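Local coordinates for protein transcriptional regulator (LacI family) (Clostridium acetobutylicum ATCC 824, PDB 3G85) that probably binds regulatory DNA as a LacI-family transcription factor, and consists here of the periplasmic-binding-protein-like part, at residues Phe97-Asn102 with Ser137-Met142. Numbering follows the deposited sequence.
Sequences FNRLSN and SLNDAM
N98 and A141 have the nearest CA atoms of the two segments, 6.8 Å apart, as the loop leaving strand 94-97 meets the start of helix 140-155; no hydrogen bond joins the two segments. The side chains of both residues point toward the opposite segment, and N98 ND2 sits 3.2 Å from the methyl carbon CB of A141, a tight polar-to-apolar touch. The other end of the N98 amide is held in its own lobe, with OD1 bonded to V109 N and N111 ND2; a glycerol, probably from the crystallisation liquor, lies near N98. Beside it, R99 bends at chi2 (-83°), and its guanidinium turns toward N139. CB of N139 lies over one guanidinium face near the rim, 3.4 Å from R99 NH2, while the amide and guanidinium planes stand 65° apart. R99 NH1 and N139 ND2 are 3.3 Å apart, but both are donors; instead R99 NH2 is bonded to I77 O and, with N139 ND2, to N76 OD1, which bridges the two residues. R99 NH1 folds back to N98 O at 2.8 Å, meeting it from above the carbonyl plane. N139 is the N-cap of helix 140-155: its OD1 receives M142 N at 2.9 Å, nearly in line with the C=O bond. The contact thus spans the cleft between the two alpha/beta lobes, the arrangement of the periplasmic-binding-protein fold, whose cleft in LacI relatives receives the effector.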
ATOM      1  N   PHE A  97      -6.852   7.660  -4.237  1.00 22.25           N
ATOM      2  CA  PHE A  97      -6.026   7.180  -3.152  1.00 21.95           C
ATOM      3  C   PHE A  97      -4.677   6.734  -3.704  1.00 23.16           C
ATOM      4  O   PHE A  97      -4.605   5.830  -4.574  1.00 23.12           O
ATOM      5  CB  PHE A  97      -6.759   6.030  -2.444  1.00 22.52           C
ATOM      6  CG  PHE A  97      -6.208   5.694  -1.097  1.00 23.86           C
ATOM      7  CD1 PHE A  97      -6.788   6.222   0.042  1.00 26.04           C
ATOM      8  CD2 PHE A  97      -5.138   4.805  -0.967  1.00 23.77           C
ATOM      9  CE1 PHE A  97      -6.302   5.897   1.316  1.00 24.32           C
ATOM     10  CE2 PHE A  97      -4.634   4.480   0.314  1.00 24.04           C
ATOM     11  CZ  PHE A  97      -5.230   5.046   1.448  1.00 23.62           C
ATOM     12  N   ASN A  98      -3.613   7.368  -3.216  1.00 23.67           N
ATOM     13  CA  ASN A  98      -2.237   7.126  -3.629  1.00 25.46           C
ATOM     14  C   ASN A  98      -1.977   7.250  -5.136  1.00 27.06           C
ATOM     15  O   ASN A  98      -1.364   6.362  -5.746  1.00 28.32           O
ATOM     16  CB  ASN A  98      -1.755   5.745  -3.119  1.00 25.37           C
ATOM     17  CG  ASN A  98      -0.273   5.730  -2.782  1.00 26.59           C
ATOM     18  OD1 ASN A  98       0.364   6.776  -2.613  1.00 25.21           O
ATOM     19  ND2 ASN A  98       0.283   4.530  -2.681  1.00 23.76           N
ATOM     20  N   ARG A  99      -2.467   8.329  -5.734  1.00 28.40           N
ATOM     21  CA  ARG A  99      -2.144   8.683  -7.106  1.00 30.62           C
ATOM     22  C   ARG A  99      -2.058  10.149  -7.128  1.00 31.80           C
ATOM     23  O   ARG A  99      -3.070  10.805  -6.886  1.00 33.67           O
ATOM     24  CB  ARG A  99      -3.309   8.398  -8.045  1.00 31.08           C
ATOM     25  CG  ARG A  99      -3.608   7.063  -8.224  1.00 33.82           C
ATOM     26  CD  ARG A  99      -2.714   6.413  -9.283  1.00 38.16           C
ATOM     27  NE  ARG A  99      -3.264   5.071  -9.430  1.00 38.98           N
ATOM     28  CZ  ARG A  99      -3.242   4.146  -8.478  1.00 37.78           C
ATOM     29  NH1 ARG A  99      -2.635   4.389  -7.306  1.00 42.64           N
ATOM     30  NH2 ARG A  99      -3.808   2.973  -8.699  1.00 40.50           N
ATOM     31  N   LEU A 100      -0.905  10.690  -7.483  1.00 33.92           N
ATOM     32  CA  LEU A 100      -0.854  12.107  -7.735  1.00 35.12           C
ATOM     33  C   LEU A 100      -1.623  12.485  -9.024  1.00 34.52           C
ATOM     34  O   LEU A 100      -1.683  11.725  -9.981  1.00 34.15           O
ATOM     35  CB  LEU A 100       0.573  12.665  -7.677  1.00 35.90           C
ATOM     36  CG  LEU A 100       0.656  14.209  -7.560  1.00 37.71           C
ATOM     37  CD1 LEU A 100      -0.303  14.817  -6.488  1.00 34.69           C
ATOM     38  CD2 LEU A 100       2.105  14.700  -7.371  1.00 36.14           C
ATOM     39  N   SER A 101      -2.273  13.636  -8.986  1.00 33.58           N
ATOM     40  CA  SER A 101      -3.060  14.110 -10.095  1.00 33.03           C
ATOM     41  C   SER A 101      -2.979  15.634 -10.130  1.00 33.58           C
ATOM     42  O   SER A 101      -2.909  16.280  -9.088  1.00 33.49           O
ATOM     43  CB  SER A 101      -4.502  13.668  -9.939  1.00 32.83           C
ATOM     44  OG  SER A 101      -5.314  14.159 -11.013  1.00 29.83           O
ATOM     45  N   ASN A 102      -2.962  16.219 -11.322  1.00 33.40           N
ATOM     46  CA  ASN A 102      -3.039  17.667 -11.356  1.00 33.32           C
ATOM     47  C   ASN A 102      -4.479  18.045 -11.686  1.00 31.97           C
ATOM     48  O   ASN A 102      -4.772  19.191 -11.973  1.00 32.46           O
ATOM     49  CB  ASN A 102      -1.982  18.251 -12.317  1.00 34.93           C
ATOM     50  CG  ASN A 102      -2.143  17.757 -13.734  1.00 38.76           C
ATOM     51  OD1 ASN A 102      -3.174  17.177 -14.099  1.00 42.25           O
ATOM     52  ND2 ASN A 102      -1.129  18.012 -14.565  1.00 43.28           N
ATOM     53  N   SER A 137       3.612  -4.986  -9.265  1.00 32.21           N
ATOM     54  CA  SER A 137       3.091  -3.655  -8.968  1.00 33.23           C
ATOM     55  C   SER A 137       1.717  -3.469  -9.584  1.00 34.63           C
ATOM     56  O   SER A 137       1.528  -3.664 -10.782  1.00 35.08           O
ATOM     57  CB  SER A 137       4.042  -2.568  -9.452  1.00 33.28           C
ATOM     58  OG  SER A 137       5.327  -2.742  -8.890  1.00 29.80           O
ATOM     59  N   LEU A 138       0.743  -3.138  -8.749  1.00 35.52           N
ATOM     60  CA  LEU A 138      -0.601  -2.857  -9.254  1.00 36.32           C
ATOM     61  C   LEU A 138      -0.753  -1.417  -9.704  1.00 37.20           C
ATOM     62  O   LEU A 138      -1.791  -1.057 -10.242  1.00 38.68           O
ATOM     63  CB  LEU A 138      -1.656  -3.180  -8.201  1.00 36.19           C
ATOM     64  CG  LEU A 138      -1.677  -4.659  -7.803  1.00 34.75           C
ATOM     65  CD1 LEU A 138      -2.809  -4.844  -6.810  1.00 36.34           C
ATOM     66  CD2 LEU A 138      -1.829  -5.558  -9.034  1.00 33.37           C
ATOM     67  N   ASN A 139       0.275  -0.600  -9.472  1.00 37.17           N
ATOM     68  CA  ASN A 139       0.281   0.818  -9.886  1.00 36.71           C
ATOM     69  C   ASN A 139       1.672   1.417  -9.743  1.00 36.50           C
ATOM     70  O   ASN A 139       2.617   0.729  -9.313  1.00 34.81           O
ATOM     71  CB  ASN A 139      -0.688   1.629  -9.022  1.00 37.27           C
ATOM     72  CG  ASN A 139      -0.451   1.427  -7.545  1.00 37.70           C
ATOM     73  OD1 ASN A 139       0.684   1.392  -7.093  1.00 37.90           O
ATOM     74  ND2 ASN A 139      -1.520   1.277  -6.787  1.00 40.99           N
ATOM     75  N   ASP A 140       1.787   2.707 -10.082  1.00 36.22           N
ATOM     76  CA  ASP A 140       3.067   3.407 -10.054  1.00 35.92           C
ATOM     77  C   ASP A 140       3.628   3.550  -8.637  1.00 33.67           C
ATOM     78  O   ASP A 140       4.838   3.465  -8.432  1.00 32.95           O
ATOM     79  CB  ASP A 140       2.922   4.798 -10.667  1.00 37.50           C
ATOM     80  CG  ASP A 140       2.984   4.791 -12.172  1.00 40.87           C
ATOM     81  OD1 ASP A 140       2.693   3.753 -12.814  1.00 44.91           O
ATOM     82  OD2 ASP A 140       3.340   5.851 -12.725  1.00 46.01           O
ATOM     83  N   ALA A 141       2.738   3.812  -7.679  1.00 31.92           N
ATOM     84  CA  ALA A 141       3.090   3.884  -6.269  1.00 30.66           C
ATOM     85  C   ALA A 141       3.888   2.660  -5.832  1.00 30.02           C
ATOM     86  O   ALA A 141       4.906   2.790  -5.183  1.00 26.36           O
ATOM     87  CB  ALA A 141       1.834   4.013  -5.418  1.00 30.82           C
HETATM   88  N   MSE A 142       3.418   1.468  -6.205  1.00 30.18           N
HETATM   89  CA  MSE A 142       4.130   0.240  -5.830  1.00 32.26           C
HETATM   90  C   MSE A 142       5.499   0.121  -6.483  1.00 30.95           C
HETATM   91  O   MSE A 142       6.458  -0.347  -5.846  1.00 30.31           O
HETATM   92  CB  MSE A 142       3.300  -0.990  -6.145  1.00 31.51           C
HETATM   93  CG  MSE A 142       2.272  -1.207  -5.115  1.00 32.47           C
HETATM   94 SE   MSE A 142       1.247  -2.852  -5.378  1.00 42.12          SE
HETATM   95  CE  MSE A 142       2.623  -4.166  -4.840  1.00 31.25           C
TER